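PDB 5UAM: ulvan Lyase-PL25 from Pseudoalteromonas sp. PLSV, which cleaves ulvan, the sulfated rhamnose- and uronic acid-containing cell-wall polysaccharide of green seaweeds, as a lyase of polysaccharide lyase family 25. Local coordinates for residues A[97-102]-A[161-166]; A[117-122]-A[178-183]. All blocks are in the same frame, centred on the assembly; numbering follows the deposited sequence.

Contact 1: A[97-102]-A[161-166]; sequences DNHGKP and FGTYNQ. With PO4 (phosphate ion), chain E.
His-99 and Tyr-164 run alongside each other to one phosphate ion, probably picked up from the crystallisation liquor. The imidazole edge leads: His-99 CD2 comes to 3.3 Å from Tyr-164 OH, while NE2 donates to phosphate O3 in a short bond of 2.5 Å. The two rings are oblique, planes 52° apart. Tyr-164 OH sits near two oxygens of the ion, 2.8 Å from O3 and 3.0 Å from O2, the latter at most a weak bond. The methyl of Thr-163 does double duty: CG2 lies over the phenol face, 3.4 Å above the centre of the Tyr-164 ring, and against the imidazole edge, 3.8 Å from His-99 CD2. It gets there because CG2 is anti to the backbone N; OG1 is hydrogen-bonded to Gly-182 O.

The second shell fixes the imidazole. In an Asx turn Asp-97 OD1 takes the backbone N of His-99, while Asp-97 O receives the ring's ND1 at 3.0 Å, from above its carbonyl plane but within the plane of the imidazole. With ND1 so engaged, NE2 is directed at the ion. Asp-97 OD2 holds His-135. Across the type I turn 98-101, Lys-101 NZ curls back to Asn-98 O, its chain bent at chi3 and chi4.

Deeper, two waters bridge the segments, one between backbone atoms, His-99 O and Asn-165 N, the other from Lys-101 O to the side-chain ND2 of Asn-165. The loop before strand 103-106 is thereby tied to Asn-165 of strand 165-169. His-99 as probable proton donor and Tyr-164 as probable proton acceptor are consistent with the catalytic centre of a PL25 beta-propeller lyase.

Contact 2: A[117-122]-A[178-183]; sequences GGHGGQ and FFRHGA. With PO4 (phosphate ion), chain E.
Phosphate O4 is gripped from two sides in the probable substrate-binding site of the propeller: His-119 NE2 donates to it over 2.6 Å and Arg-180 NH2 over 2.9 Å, both bonds nearly straight. The guanidinium takes a second oxygen as well, NH1 reaching O2 at 2.9 Å, so that Arg-180 meets the ion end-on as a two-pronged fork with the phosphorus in its plane. Imidazole and guanidinium are nearly coplanar, 12° apart, and present their edges to each other, His-119 CD2 standing 4.0 Å from Arg-180 NH2. The anion between them probably offsets the positive charge gathered here. His-184 and Tyr-222 bind the same ion, and His-184 is also a zinc ligand.

Each donor is braced from behind. His-119 ND1 is bonded to Asp-97 OD2, which sets the ring's rotation, and its ring stacks with that of His-99. Arg-180 runs out extended from strand 175-180, CG anti to the backbone N, then bends at chi3 (67°). The bend brings NE back to its own loop, where it donates to Gly-182 O at 2.9 Å from above the carbonyl plane, and Ala-183 C lies over one guanidinium face. Both His-119 and Arg-180 probably bind substrate, consistent with a site made for an acidic, sulfated sugar chain.

Below the polar layer the two loops touch backbone to backbone, glycine against glycine, with no hydrogen bond passing directly between them. Gly-120, with no side chain, lets the backbones approach until its CA rests 3.7 Å from Gly-182 C.

Overall arrangement
Contacts 1 and 2 adjoin, centres about 7 Å apart, and share one phosphate, to which both donate. Their segments alternate along the chain, and strands 165-169 and 175-180 are antiparallel neighbours in one sheet, joined by Gln-166 O to Phe-178 N. Contact 1 is partly buried, nearer the centre of the chain, and brings together the probable catalytic pair with water bridges behind it; contact 2 is buried, with no hydrogen bond across it and closely packed glycine backbones. Asp-97 reaches both histidines, His-99 within contact 1 and His-119 in contact 2. Thr-163 OG1 of contact 1 packs against Gly-120 N of contact 2.

Contact 1: A[97-102]-A[161-166]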
loop_
_atom_site.group_PDB
_atom_site.type_symbol
_atom_site.label_atom_id
_atom_site.label_comp_id
_atom_site.label_asym_id
_atom_site.label_seq_id
_atom_site.Cartn_x
_atom_site.Cartn_y
_atom_site.Cartn_z
ATOM N N ASP A 97 -11.434 10.157 5.170
ATOM C CA ASP A 97 -11.314 9.631 3.819
ATOM C C ASP A 97 -10.251 8.541 3.733
ATOM O O ASP A 97 -10.519 7.461 3.193
ATOM C CB ASP A 97 -10.999 10.775 2.851
ATOM C CG ASP A 97 -10.812 10.295 1.430
ATOM O OD1 ASP A 97 -9.830 9.579 1.169
ATOM O OD2 ASP A 97 -11.661 10.650 0.581
ATOM N N ASN A 98 -9.064 8.806 4.275
ATOM C CA ASN A 98 -7.958 7.871 4.457
ATOM C C ASN A 98 -7.142 7.617 3.206
ATOM O O ASN A 98 -6.071 7.010 3.311
ATOM C CB ASN A 98 -8.391 6.513 5.033
ATOM C CG ASN A 98 -9.136 6.636 6.318
ATOM O OD1 ASN A 98 -8.700 7.337 7.235
ATOM N ND2 ASN A 98 -10.282 5.991 6.396
ATOM N N HIS A 99 -7.566 8.059 2.031
ATOM C CA HIS A 99 -6.857 7.660 0.822
ATOM C C HIS A 99 -5.584 8.449 0.570
ATOM O O HIS A 99 -4.815 8.090 -0.344
ATOM C CB HIS A 99 -7.760 7.793 -0.387
ATOM C CG HIS A 99 -8.816 6.749 -0.472
ATOM N ND1 HIS A 99 -9.855 6.660 0.431
ATOM C CD2 HIS A 99 -8.992 5.737 -1.353
ATOM C CE1 HIS A 99 -10.633 5.645 0.101
ATOM N NE2 HIS A 99 -10.140 5.074 -0.987
ATOM N N GLY A 100 -5.339 9.481 1.359
ATOM C CA GLY A 100 -4.168 10.307 1.218
ATOM C C GLY A 100 -3.159 10.152 2.332
ATOM O O GLY A 100 -2.287 11.007 2.490
ATOM N N LYS A 101 -3.258 9.070 3.105
ATOM C CA LYS A 101 -2.220 8.770 4.080
ATOM C C LYS A 101 -0.877 8.691 3.351
ATOM O O LYS A 101 -0.837 8.413 2.148
ATOM C CB LYS A 101 -2.548 7.474 4.828
ATOM C CG LYS A 101 -2.434 6.232 3.961
ATOM C CD LYS A 101 -2.769 4.952 4.714
ATOM C CE LYS A 101 -4.249 4.702 4.929
ATOM N NZ LYS A 101 -4.970 4.451 3.636
ATOM N N PRO A 102 0.234 8.964 4.037
ATOM C CA PRO A 102 1.485 9.269 3.332
ATOM C C PRO A 102 2.257 8.051 2.844
ATOM O O PRO A 102 2.235 6.966 3.430
ATOM C CB PRO A 102 2.314 10.008 4.389
ATOM C CG PRO A 102 1.785 9.474 5.687
ATOM C CD PRO A 102 0.322 9.302 5.471
ATOM N N PHE A 161 -4.492 14.717 -9.834
ATOM C CA PHE A 161 -5.457 13.630 -10.030
ATOM C C PHE A 161 -4.745 12.328 -9.706
ATOM O O PHE A 161 -4.263 11.602 -10.583
ATOM C CB PHE A 161 -5.956 13.617 -11.471
ATOM C CG PHE A 161 -6.543 14.903 -11.906
ATOM C CD1 PHE A 161 -7.698 15.374 -11.318
ATOM C CD2 PHE A 161 -5.935 15.669 -12.890
ATOM C CE1 PHE A 161 -8.240 16.580 -11.695
ATOM C CE2 PHE A 161 -6.466 16.871 -13.268
ATOM C CZ PHE A 161 -7.627 17.332 -12.680
ATOM N N GLY A 162 -4.678 12.019 -8.424
ATOM C CA GLY A 162 -3.978 10.830 -7.971
ATOM C C GLY A 162 -4.582 10.227 -6.710
ATOM O O GLY A 162 -5.076 10.941 -5.835
ATOM N N THR A 163 -4.569 8.903 -6.644
ATOM C CA THR A 163 -4.890 8.122 -5.453
ATOM C C THR A 163 -3.894 6.967 -5.416
ATOM O O THR A 163 -3.542 6.411 -6.459
ATOM C CB THR A 163 -6.309 7.458 -5.508
ATOM O OG1 THR A 163 -7.329 8.366 -5.963
ATOM C CG2 THR A 163 -6.726 6.949 -4.134
ATOM N N TYR A 164 -3.493 6.555 -4.214
ATOM C CA TYR A 164 -2.733 5.315 -3.990
ATOM C C TYR A 164 -1.261 5.414 -4.387
ATOM O O TYR A 164 -0.753 4.610 -5.190
ATOM C CB TYR A 164 -3.399 4.100 -4.628
ATOM C CG TYR A 164 -4.799 3.805 -4.178
ATOM C CD1 TYR A 164 -5.089 3.587 -2.845
ATOM C CD2 TYR A 164 -5.840 3.734 -5.090
ATOM C CE1 TYR A 164 -6.361 3.273 -2.457
ATOM C CE2 TYR A 164 -7.105 3.436 -4.717
ATOM C CZ TYR A 164 -7.373 3.210 -3.404
ATOM O OH TYR A 164 -8.649 2.890 -3.012
ATOM N N ASN A 165 -0.555 6.352 -3.765
ATOM C CA ASN A 165 0.839 6.618 -4.092
ATOM C C ASN A 165 1.763 5.492 -3.663
ATOM O O ASN A 165 1.734 5.042 -2.512
ATOM C CB ASN A 165 1.313 7.866 -3.372
ATOM C CG ASN A 165 0.579 9.078 -3.797
ATOM O OD1 ASN A 165 0.440 9.345 -4.990
ATOM N ND2 ASN A 165 0.136 9.870 -2.825
ATOM N N GLN A 166 2.643 5.094 -4.570
ATOM C CA GLN A 166 3.607 4.039 -4.335
ATOM C C GLN A 166 4.898 4.518 -4.956
ATOM O O GLN A 166 4.955 4.758 -6.160
ATOM C CB GLN A 166 3.096 2.749 -4.961
ATOM C CG GLN A 166 1.730 2.413 -4.430
ATOM C CD GLN A 166 1.131 1.209 -5.048
ATOM O OE1 GLN A 166 1.731 0.139 -5.039
ATOM N NE2 GLN A 166 -0.109 1.344 -5.488
HETATM P P PO4 E . -11.684 3.904 -3.931
HETATM O O1 PO4 E . -13.183 3.739 -4.080
HETATM O O2 PO4 E . -10.972 3.036 -4.885
HETATM O O3 PO4 E . -11.378 3.483 -2.513
HETATM O O4 PO4 E . -11.346 5.366 -4.206
HETATM O O HOH W 1 -2.084 7.470 -1.560
HETATM O O HOH W 2 0.233 8.220 -0.251
#

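Contact 2: A[117-122]-A[178-183]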
loop_
_atom_site.group_PDB
_atom_site.type_symbol
_atom_site.label_atom_id
_atom_site.label_comp_id
_atom_site.label_asym_id
_atom_site.label_seq_id
_atom_site.Cartn_x
_atom_site.Cartn_y
_atom_site.Cartn_z
ATOM N N GLY A 117 -2.338 13.015 0.429
ATOM C CA GLY A 117 -3.424 13.958 0.297
ATOM C C GLY A 117 -4.442 13.685 -0.798
ATOM O O GLY A 117 -5.496 14.320 -0.793
ATOM N N GLY A 118 -4.170 12.798 -1.745
ATOM C CA GLY A 118 -5.022 12.673 -2.918
ATOM C C GLY A 118 -6.099 11.608 -2.797
ATOM O O GLY A 118 -5.842 10.494 -2.349
ATOM N N HIS A 119 -7.303 11.955 -3.258
ATOM C CA HIS A 119 -8.316 10.957 -3.560
ATOM C C HIS A 119 -8.927 11.247 -4.916
ATOM O O HIS A 119 -10.148 11.203 -5.111
ATOM C CB HIS A 119 -9.358 10.818 -2.460
ATOM C CG HIS A 119 -10.167 9.564 -2.553
ATOM N ND1 HIS A 119 -11.155 9.265 -1.641
ATOM C CD2 HIS A 119 -10.115 8.515 -3.411
ATOM C CE1 HIS A 119 -11.698 8.098 -1.947
ATOM N NE2 HIS A 119 -11.078 7.617 -3.010
ATOM N N GLY A 120 -8.047 11.540 -5.874
ATOM C CA GLY A 120 -8.422 11.664 -7.274
ATOM C C GLY A 120 -8.607 13.081 -7.783
ATOM O O GLY A 120 -9.012 13.262 -8.942
ATOM N N GLY A 121 -8.334 14.089 -6.967
ATOM C CA GLY A 121 -8.541 15.462 -7.385
ATOM C C GLY A 121 -10.015 15.813 -7.509
ATOM O O GLY A 121 -10.908 15.049 -7.144
ATOM N N GLN A 122 -10.265 16.999 -8.050
ATOM C CA GLN A 122 -11.619 17.489 -8.219
ATOM C C GLN A 122 -11.626 18.479 -9.378
ATOM O O GLN A 122 -10.580 18.791 -9.953
ATOM C CB GLN A 122 -12.142 18.122 -6.925
ATOM C CG GLN A 122 -11.296 19.267 -6.407
ATOM C CD GLN A 122 -10.528 18.929 -5.148
ATOM O OE1 GLN A 122 -11.099 18.426 -4.161
ATOM N NE2 GLN A 122 -9.229 19.222 -5.154
ATOM N N PHE A 178 3.971 5.604 -8.676
ATOM C CA PHE A 178 2.852 4.874 -9.258
ATOM C C PHE A 178 1.576 5.254 -8.513
ATOM O O PHE A 178 1.581 5.417 -7.291
ATOM C CB PHE A 178 3.076 3.365 -9.112
ATOM C CG PHE A 178 4.199 2.853 -9.930
ATOM C CD1 PHE A 178 5.485 2.971 -9.459
ATOM C CD2 PHE A 178 3.974 2.270 -11.158
ATOM C CE1 PHE A 178 6.543 2.513 -10.184
ATOM C CE2 PHE A 178 5.063 1.828 -11.931
ATOM C CZ PHE A 178 6.335 1.963 -11.417
ATOM N N PHE A 179 0.488 5.430 -9.245
ATOM C CA PHE A 179 -0.784 5.822 -8.656
ATOM C C PHE A 179 -1.893 5.647 -9.685
ATOM O O PHE A 179 -1.645 5.486 -10.891
ATOM C CB PHE A 179 -0.761 7.273 -8.142
ATOM C CG PHE A 179 -0.362 8.282 -9.175
ATOM C CD1 PHE A 179 0.974 8.566 -9.426
ATOM C CD2 PHE A 179 -1.317 8.980 -9.896
ATOM C CE1 PHE A 179 1.350 9.497 -10.380
ATOM C CE2 PHE A 179 -0.948 9.909 -10.844
ATOM C CZ PHE A 179 0.391 10.182 -11.084
ATOM N N ARG A 180 -3.128 5.679 -9.188
ATOM C CA ARG A 180 -4.303 5.770 -10.047
ATOM C C ARG A 180 -4.547 7.226 -10.412
ATOM O O ARG A 180 -4.619 8.085 -9.533
ATOM C CB ARG A 180 -5.511 5.201 -9.321
ATOM C CG ARG A 180 -6.790 5.151 -10.156
ATOM C CD ARG A 180 -7.979 4.564 -9.429
ATOM N NE ARG A 180 -8.408 5.435 -8.333
ATOM C CZ ARG A 180 -9.214 5.042 -7.351
ATOM N NH1 ARG A 180 -9.693 3.800 -7.322
ATOM N NH2 ARG A 180 -9.517 5.902 -6.389
ATOM N N HIS A 181 -4.670 7.514 -11.706
ATOM C CA HIS A 181 -4.748 8.899 -12.188
ATOM C C HIS A 181 -6.187 9.426 -12.138
ATOM O O HIS A 181 -6.801 9.795 -13.143
ATOM C CB HIS A 181 -4.150 8.987 -13.590
ATOM C CG HIS A 181 -3.806 10.368 -14.069
ATOM N ND1 HIS A 181 -4.758 11.327 -14.341
ATOM C CD2 HIS A 181 -2.622 10.905 -14.458
ATOM C CE1 HIS A 181 -4.170 12.408 -14.829
ATOM N NE2 HIS A 181 -2.870 12.185 -14.889
ATOM N N GLY A 182 -6.738 9.415 -10.913
ATOM C CA GLY A 182 -8.092 9.865 -10.678
ATOM C C GLY A 182 -8.838 8.938 -9.746
ATOM O O GLY A 182 -8.210 8.281 -8.908
ATOM N N ALA A 183 -10.160 8.895 -9.900
ATOM C CA ALA A 183 -11.007 7.980 -9.143
ATOM C C ALA A 183 -11.170 6.660 -9.905
ATOM O O ALA A 183 -10.270 6.278 -10.651
ATOM C CB ALA A 183 -12.326 8.675 -8.813
HETATM P P PO4 E . -11.684 3.904 -3.931
HETATM O O1 PO4 E . -13.183 3.739 -4.080
HETATM O O2 PO4 E . -10.972 3.036 -4.885
HETATM O O3 PO4 E . -11.378 3.483 -2.513
HETATM O O4 PO4 E . -11.346 5.366 -4.206
#